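Local coordinates for protein probable acetyltransferase (PDB 2GE3) that probably transfers an acetyl group from acetyl coenzyme A, which it binds, to an acceptor not yet identified, as a member of the GNAT family, at residues A[61-66]-A[104-109]; A[145-150]-A[158-163]. All blocks are in the same frame, centred on the assembly; numbering follows the deposited sequence.

Interaction 1 (A[61-66]-A[104-109]); sequences FVAIAD and ARLMRR. With ACO (acetyl coenzyme *a), chain E.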
loop_
_atom_site.group_PDB
_atom_site.type_symbol
_atom_site.label_atom_id
_atom_site.label_comp_id
_atom_site.label_asym_id
_atom_site.label_seq_id
_atom_site.Cartn_x
_atom_site.Cartn_y
_atom_site.Cartn_z
ATOM N N PHE A 61 -10.794 -17.487 -0.635
ATOM C CA PHE A 61 -11.006 -18.898 -0.933
ATOM C C PHE A 61 -9.986 -19.743 -0.211
ATOM O O PHE A 61 -8.834 -19.325 -0.031
ATOM C CB PHE A 61 -10.904 -19.108 -2.467
ATOM C CG PHE A 61 -12.106 -18.598 -3.211
ATOM C CD1 PHE A 61 -12.285 -17.225 -3.453
ATOM C CD2 PHE A 61 -13.112 -19.478 -3.572
ATOM C CE1 PHE A 61 -13.508 -16.753 -4.060
ATOM C CE2 PHE A 61 -14.274 -19.025 -4.174
ATOM C CZ PHE A 61 -14.473 -17.666 -4.410
ATOM N N VAL A 62 -10.398 -20.962 0.181
ATOM C CA VAL A 62 -9.471 -21.888 0.863
ATOM C C VAL A 62 -9.354 -23.156 0.066
ATOM O O VAL A 62 -10.307 -23.525 -0.604
ATOM C CB VAL A 62 -9.813 -22.115 2.330
ATOM C CG1 VAL A 62 -9.401 -20.870 3.072
ATOM C CG2 VAL A 62 -11.342 -22.555 2.505
ATOM N N ALA A 63 -8.168 -23.764 0.073
ATOM C CA ALA A 63 -8.095 -25.108 -0.464
ATOM C C ALA A 63 -8.071 -26.063 0.695
ATOM O O ALA A 63 -7.239 -25.956 1.584
ATOM C CB ALA A 63 -6.904 -25.284 -1.358
ATOM N N ILE A 64 -8.953 -27.051 0.616
ATOM C CA ILE A 64 -9.212 -27.971 1.687
ATOM C C ILE A 64 -8.786 -29.413 1.306
ATOM O O ILE A 64 -9.216 -29.958 0.231
ATOM C CB ILE A 64 -10.728 -27.924 2.094
ATOM C CG1 ILE A 64 -10.878 -26.845 3.144
ATOM C CG2 ILE A 64 -11.159 -29.224 2.828
ATOM C CD1 ILE A 64 -11.402 -25.818 2.639
ATOM N N ALA A 65 -7.930 -29.995 2.137
ATOM C CA ALA A 65 -7.555 -31.398 1.935
ATOM C C ALA A 65 -7.631 -32.163 3.272
ATOM O O ALA A 65 -7.007 -31.789 4.287
ATOM C CB ALA A 65 -6.130 -31.553 1.276
ATOM N N ASP A 66 -8.448 -33.213 3.261
ATOM C CA ASP A 66 -8.746 -34.008 4.489
ATOM C C ASP A 66 -9.164 -33.107 5.652
ATOM O O ASP A 66 -8.598 -33.146 6.740
ATOM C CB ASP A 66 -7.549 -34.888 4.851
ATOM C CG ASP A 66 -7.317 -36.032 3.806
ATOM O OD1 ASP A 66 -8.276 -36.835 3.516
ATOM O OD2 ASP A 66 -6.169 -36.140 3.300
ATOM N N ALA A 104 -2.918 -22.000 -9.378
ATOM C CA ALA A 104 -3.633 -21.566 -10.587
ATOM C C ALA A 104 -5.105 -21.698 -10.406
ATOM O O ALA A 104 -5.823 -20.758 -10.696
ATOM C CB ALA A 104 -3.125 -22.314 -11.796
ATOM N N ARG A 105 -5.563 -22.807 -9.784
ATOM C CA ARG A 105 -6.992 -22.999 -9.547
ATOM C C ARG A 105 -7.564 -22.061 -8.523
ATOM O O ARG A 105 -8.630 -21.525 -8.698
ATOM C CB ARG A 105 -7.317 -24.456 -9.067
ATOM C CG ARG A 105 -7.000 -25.627 -10.017
ATOM C CD ARG A 105 -7.868 -26.758 -9.521
ATOM N NE ARG A 105 -7.196 -27.723 -8.783
ATOM C CZ ARG A 105 -7.721 -28.458 -7.802
ATOM N NH1 ARG A 105 -8.948 -28.279 -7.324
ATOM N NH2 ARG A 105 -6.934 -29.370 -7.269
ATOM N N LEU A 106 -6.889 -21.922 -7.402
ATOM C CA LEU A 106 -7.304 -20.937 -6.375
ATOM C C LEU A 106 -7.361 -19.504 -6.925
ATOM O O LEU A 106 -8.329 -18.779 -6.635
ATOM C CB LEU A 106 -6.290 -20.969 -5.246
ATOM C CG LEU A 106 -6.459 -21.141 -3.731
ATOM C CD1 LEU A 106 -7.701 -21.821 -3.202
ATOM C CD2 LEU A 106 -5.104 -21.839 -3.217
HETATM N N MSE A 107 -6.343 -19.086 -7.695
HETATM C CA MSE A 107 -6.357 -17.777 -8.334
HETATM C C MSE A 107 -7.521 -17.564 -9.282
HETATM O O MSE A 107 -8.167 -16.569 -9.187
HETATM C CB MSE A 107 -5.089 -17.530 -9.136
HETATM C CG MSE A 107 -4.595 -16.051 -9.082
HETATM SE SE MSE A 107 -2.558 -16.149 -9.268
HETATM C CE MSE A 107 -2.604 -17.776 -8.347
ATOM N N ARG A 108 -7.774 -18.510 -10.210
ATOM C CA ARG A 108 -8.931 -18.429 -11.092
ATOM C C ARG A 108 -10.266 -18.226 -10.430
ATOM O O ARG A 108 -11.115 -17.459 -10.936
ATOM C CB ARG A 108 -8.979 -19.660 -12.028
ATOM C CG ARG A 108 -7.738 -19.715 -12.836
ATOM C CD ARG A 108 -7.812 -20.271 -14.188
ATOM N NE ARG A 108 -6.735 -21.214 -14.355
ATOM C CZ ARG A 108 -5.642 -21.089 -15.091
ATOM N NH1 ARG A 108 -5.335 -19.961 -15.884
ATOM N NH2 ARG A 108 -4.852 -22.174 -15.050
ATOM N N ARG A 109 -10.509 -18.993 -9.369
ATOM C CA ARG A 109 -11.747 -18.857 -8.607
ATOM C C ARG A 109 -11.817 -17.498 -7.930
ATOM O O ARG A 109 -12.895 -16.868 -7.842
ATOM C CB ARG A 109 -11.860 -19.942 -7.529
ATOM C CG ARG A 109 -12.195 -21.382 -8.124
ATOM C CD ARG A 109 -13.678 -21.354 -8.700
ATOM N NE ARG A 109 -14.676 -21.199 -7.616
ATOM C CZ ARG A 109 -15.003 -22.178 -6.752
ATOM N NH1 ARG A 109 -14.374 -23.369 -6.792
ATOM N NH2 ARG A 109 -15.921 -21.964 -5.817
HETATM N N1A ACO E . 10.925 -21.137 -11.505
HETATM C C2A ACO E . 10.179 -20.857 -12.574
HETATM N N3A ACO E . 8.947 -21.378 -12.709
HETATM C C4A ACO E . 8.444 -22.227 -11.778
HETATM C C5A ACO E . 9.187 -22.553 -10.596
HETATM C C6A ACO E . 10.514 -21.956 -10.490
HETATM N N6A ACO E . 11.232 -22.254 -9.330
HETATM N N7A ACO E . 8.455 -23.476 -9.853
HETATM C C8A ACO E . 7.291 -23.685 -10.470
HETATM N N9A ACO E . 7.313 -22.968 -11.626
HETATM C C1B ACO E . 6.211 -22.904 -12.551
HETATM C C2B ACO E . 5.479 -24.208 -12.818
HETATM O O2B ACO E . 6.123 -24.784 -13.976
HETATM C C3B ACO E . 4.099 -23.586 -13.074
HETATM O O3B ACO E . 4.128 -22.919 -14.346
HETATM P P3B ACO E . 3.762 -23.585 -15.801
HETATM O O7A ACO E . 4.779 -24.637 -16.226
HETATM O O8A ACO E . 3.927 -22.294 -16.608
HETATM O O9A ACO E . 2.475 -24.306 -15.572
HETATM C C4B ACO E . 3.956 -22.432 -12.080
HETATM O O4B ACO E . 5.293 -21.994 -11.879
HETATM C C5B ACO E . 3.391 -22.917 -10.716
HETATM O O5B ACO E . 1.996 -23.129 -10.868
HETATM P P1A ACO E . 1.079 -23.780 -9.806
HETATM O O1A ACO E . -0.271 -23.327 -10.218
HETATM O O2A ACO E . 1.600 -25.199 -9.874
HETATM O O3A ACO E . 1.578 -22.999 -8.473
HETATM P P2A ACO E . 1.436 -23.369 -6.960
HETATM O O4A ACO E . 0.361 -24.336 -6.575
HETATM O O5A ACO E . 2.841 -23.728 -6.559
HETATM O O6A ACO E . 1.016 -21.906 -6.331
HETATM C CBP ACO E . 2.310 -20.230 -5.108
HETATM C CCP ACO E . 1.941 -20.809 -6.485
HETATM C CDP ACO E . 3.438 -19.173 -5.347
HETATM C CEP ACO E . 1.097 -19.601 -4.423
HETATM C CAP ACO E . 2.767 -21.337 -4.074
HETATM O OAP ACO E . 3.874 -21.971 -4.665
HETATM C C9P ACO E . 3.193 -20.930 -2.691
HETATM O O9P ACO E . 2.359 -20.867 -1.789
HETATM N N8P ACO E . 4.494 -20.662 -2.459
HETATM C C7P ACO E . 4.884 -20.149 -1.125
HETATM C C6P ACO E . 4.195 -18.860 -0.729
HETATM C C5P ACO E . 4.137 -17.743 -1.742
HETATM O O5P ACO E . 5.056 -17.496 -2.517
HETATM N N4P ACO E . 3.036 -16.981 -1.702
HETATM C C3P ACO E . 2.700 -16.102 -2.805
HETATM C C2P ACO E . 3.704 -14.977 -2.865
HETATM S S1P ACO E . 3.507 -13.912 -1.457
HETATM C C ACO E . 3.971 -12.801 -2.617
HETATM O O ACO E . 3.767 -13.079 -3.767
HETATM C CH3 ACO E . 4.513 -11.497 -2.088
#

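Interaction 2 (A[145-150]-A[158-163]); sequences EGRARD and YIDSLN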
loop_
_atom_site.group_PDB
_atom_site.type_symbol
_atom_site.label_atom_id
_atom_site.label_comp_id
_atom_site.label_asym_id
_atom_site.label_seq_id
_atom_site.Cartn_x
_atom_site.Cartn_y
_atom_site.Cartn_z
ATOM N N GLU A 145 4.382 -4.219 -13.631
ATOM C CA GLU A 145 4.119 -2.787 -13.551
ATOM C C GLU A 145 5.284 -2.016 -13.027
ATOM O O GLU A 145 5.203 -0.821 -13.081
ATOM C CB GLU A 145 2.926 -2.446 -12.658
ATOM C CG GLU A 145 1.621 -2.802 -13.354
ATOM C CD GLU A 145 0.428 -2.099 -12.702
ATOM O OE1 GLU A 145 -0.512 -1.724 -13.440
ATOM O OE2 GLU A 145 0.456 -1.929 -11.433
ATOM N N GLY A 146 6.315 -2.706 -12.526
ATOM C CA GLY A 146 7.553 -2.120 -12.156
ATOM C C GLY A 146 8.251 -2.808 -11.009
ATOM O O GLY A 146 7.700 -3.715 -10.430
ATOM N N ARG A 147 9.465 -2.340 -10.649
ATOM C CA ARG A 147 10.368 -3.089 -9.765
ATOM C C ARG A 147 10.666 -2.110 -8.637
ATOM O O ARG A 147 11.027 -0.980 -8.878
ATOM C CB ARG A 147 11.596 -3.424 -10.577
ATOM C CG ARG A 147 12.745 -3.946 -9.849
ATOM C CD ARG A 147 13.746 -4.409 -10.873
ATOM N NE ARG A 147 14.286 -5.736 -10.585
ATOM C CZ ARG A 147 14.048 -6.805 -11.362
ATOM N NH1 ARG A 147 13.341 -6.699 -12.484
ATOM N NH2 ARG A 147 14.520 -7.981 -11.031
ATOM N N ALA A 148 10.439 -2.515 -7.401
ATOM C CA ALA A 148 10.784 -1.668 -6.271
ATOM C C ALA A 148 12.151 -2.061 -5.666
ATOM O O ALA A 148 12.224 -3.080 -5.102
ATOM C CB ALA A 148 9.631 -1.762 -5.224
ATOM N N ARG A 149 13.196 -1.218 -5.734
ATOM C CA ARG A 149 14.535 -1.625 -5.327
ATOM C C ARG A 149 14.673 -1.615 -3.808
ATOM O O ARG A 149 14.362 -0.621 -3.197
ATOM C CB ARG A 149 15.642 -0.691 -5.906
ATOM C CG ARG A 149 15.406 -0.303 -7.392
ATOM C CD ARG A 149 15.854 -1.427 -8.424
ATOM N NE ARG A 149 17.080 -2.184 -8.054
ATOM C CZ ARG A 149 18.364 -1.786 -8.218
ATOM N NH1 ARG A 149 18.710 -0.627 -8.792
ATOM N NH2 ARG A 149 19.348 -2.597 -7.835
ATOM N N ASP A 150 15.234 -2.678 -3.241
ATOM C CA ASP A 150 15.400 -2.737 -1.784
ATOM C C ASP A 150 14.082 -2.515 -0.986
ATOM O O ASP A 150 14.100 -1.930 0.050
ATOM C CB ASP A 150 16.423 -1.704 -1.285
ATOM C CG ASP A 150 17.853 -1.965 -1.781
ATOM O OD1 ASP A 150 18.053 -3.059 -2.420
ATOM O OD2 ASP A 150 18.766 -1.048 -1.508
ATOM N N TYR A 158 18.463 -6.863 1.906
ATOM C CA TYR A 158 17.501 -6.204 0.991
ATOM C C TYR A 158 17.112 -7.037 -0.216
ATOM O O TYR A 158 17.975 -7.516 -0.936
ATOM C CB TYR A 158 18.051 -4.863 0.474
ATOM C CG TYR A 158 18.253 -3.834 1.553
ATOM C CD1 TYR A 158 19.486 -3.231 1.737
ATOM C CD2 TYR A 158 17.212 -3.488 2.426
ATOM C CE1 TYR A 158 19.696 -2.328 2.786
ATOM C CE2 TYR A 158 17.411 -2.534 3.453
ATOM C CZ TYR A 158 18.631 -1.975 3.630
ATOM O OH TYR A 158 18.822 -1.083 4.683
ATOM N N ILE A 159 15.807 -7.118 -0.456
ATOM C CA ILE A 159 15.169 -7.806 -1.604
ATOM C C ILE A 159 14.371 -6.767 -2.423
ATOM O O ILE A 159 13.648 -5.936 -1.877
ATOM C CB ILE A 159 14.129 -8.943 -1.129
ATOM C CG1 ILE A 159 14.659 -9.776 0.035
ATOM C CG2 ILE A 159 13.722 -9.890 -2.235
ATOM C CD1 ILE A 159 16.012 -10.238 -0.189
ATOM N N ASP A 160 14.508 -6.829 -3.733
ATOM C CA ASP A 160 13.572 -6.159 -4.624
ATOM C C ASP A 160 12.194 -6.784 -4.628
ATOM O O ASP A 160 11.974 -7.996 -4.425
ATOM C CB ASP A 160 14.156 -6.173 -6.036
ATOM C CG ASP A 160 15.435 -5.305 -6.145
ATOM O OD1 ASP A 160 15.958 -4.852 -5.120
ATOM O OD2 ASP A 160 15.927 -5.072 -7.254
ATOM N N SER A 161 11.240 -5.936 -4.881
ATOM C CA SER A 161 9.867 -6.418 -4.994
ATOM C C SER A 161 9.386 -6.030 -6.411
ATOM O O SER A 161 9.777 -5.014 -6.933
ATOM C CB SER A 161 8.987 -5.728 -3.933
ATOM O OG SER A 161 7.939 -6.599 -3.622
ATOM N N LEU A 162 8.571 -6.854 -7.026
ATOM C CA LEU A 162 7.964 -6.551 -8.326
ATOM C C LEU A 162 6.537 -6.294 -8.118
ATOM O O LEU A 162 5.829 -7.080 -7.445
ATOM C CB LEU A 162 8.068 -7.737 -9.293
ATOM C CG LEU A 162 9.500 -8.262 -9.547
ATOM C CD1 LEU A 162 9.548 -9.396 -10.588
ATOM C CD2 LEU A 162 10.534 -7.153 -9.894
ATOM N N ASN A 163 6.078 -5.229 -8.735
ATOM C CA ASN A 163 4.623 -4.925 -8.708
ATOM C C ASN A 163 3.978 -5.408 -9.940
ATOM O O ASN A 163 4.500 -5.198 -11.004
ATOM C CB ASN A 163 4.386 -3.409 -8.640
ATOM C CG ASN A 163 4.850 -2.869 -7.335
ATOM O OD1 ASN A 163 4.404 -3.364 -6.353
ATOM N ND2 ASN A 163 5.837 -1.958 -7.319
#

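Interaction 1 (A[61-66]-A[104-109])
Phe61 and Arg109 meet because both side chains leave the backbone with CG anti to the carbonyl carbon, and because Arg109 then bends at chi2 (-68°) and chi3. The bends bring the guanidinium back beside Phe61 CE2, with Arg109 NH2 3.7 Å from Phe61 CE2. The guanidinium and ring planes are 72° apart, so the two groups are not stacked. Nearer the backbone, Arg109 CB lies over one ring face, offset toward the rim. Arg109 NH1 turns to strand 9-12, where it makes a weak hydrogen bond to Ile10 O. Phe61 CE1 also rests 3.8 Å from the backbone O of Arg109. This is helix 102-117 packed on strand 60-65 of the GNAT sheet. The axes of 61-65 and 104-109 approach to 9.0 Å and run roughly antiparallel (148°). Leu106 fills the interface nearer the cofactor. Leu106 CD1 reaches the strand backbone at Ala63 N (3.8 Å) and touches Ala63 CB at 4.0 Å. No hydrogen bond crosses the contact. The helix is also tied to acetyl coenzyme A: Ala104 N donates to O1A of the cofactor pyrophosphate at 3.1 Å. Gly101 N and Gly103 N, near the helix start, bind the cofactor too.

Interaction 2 (A[145-150]-A[158-163])
Asp160 accepts two hydrogen bonds from the facing segment, with a second arginine farther off. Asp160 OD1 accepts a nearly straight bond from Asp150 N (3.0 Å, 172° at the hydrogen), which arrives from above the carboxylate plane. Asp160 OD2 takes Arg149 NE at 3.2 Å, on its syn side but well out of the carboxylate plane, and close to the guanidinium plane. Arg147 NE adds a long salt bridge to the same OD2. The arginines would probably favour the ionised form, while Asp150 OD1, 3.9 Å from Asp160 OD1, would work against it. The extended start of Arg147, with CG anti to the backbone N (chi1 169°), lays the chain alongside Leu162. Leu162 CD2 then sits over the centre of the guanidinium face, 3.8 Å from Arg147 CZ. The segments are the two strands of an antiparallel beta hairpin. Ala148 and Ser161 form a hydrogen-bonded pair, with Ala148 N to Ser161 O at 2.6 Å and a return bond from Ser161 N to Ala148 O. At the other end there is a classic beta bulge. Asn163 O receives Glu145 N at 2.8 Å and, weakly, Gly146 N, while Asn163 N binds Gly146 O at 2.8 Å. Several polar ends find partners beyond the hairpin. Asn163 OD1 bonds to Ser125 OG, and Ser161 OG weakly to Val126 O. Glu145 makes salt bridges through OE2 to Arg121 and through OE1 to Arg149 of the second subunit. Asp150 OD2 is bonded to His120 NE2 of the second subunit, while Asp150 OD1 packs 3.4 Å from Tyr158 CB.

Overall arrangement
Interactions 1 and 2 lie on opposite sides of the chain's centre, with their own centres 27 Å apart. Their nearest atoms are about 12 Å from each other, so they do not touch. One mixed sheet connects them. Strand 60-65 is next to the end strand 9-12, whereas the hairpin of interaction 2 forms the other end of the sheet. Acetyl coenzyme A is bonded by Ala104 in interaction 1. Interaction 2 only comes near it, with Ser161 OG about 6 Å from the acetyl methyl. They also differ in their subunit contacts: the second subunit meets 145-150 and 158-163, but no other protein chain of the assembly touches interaction 1.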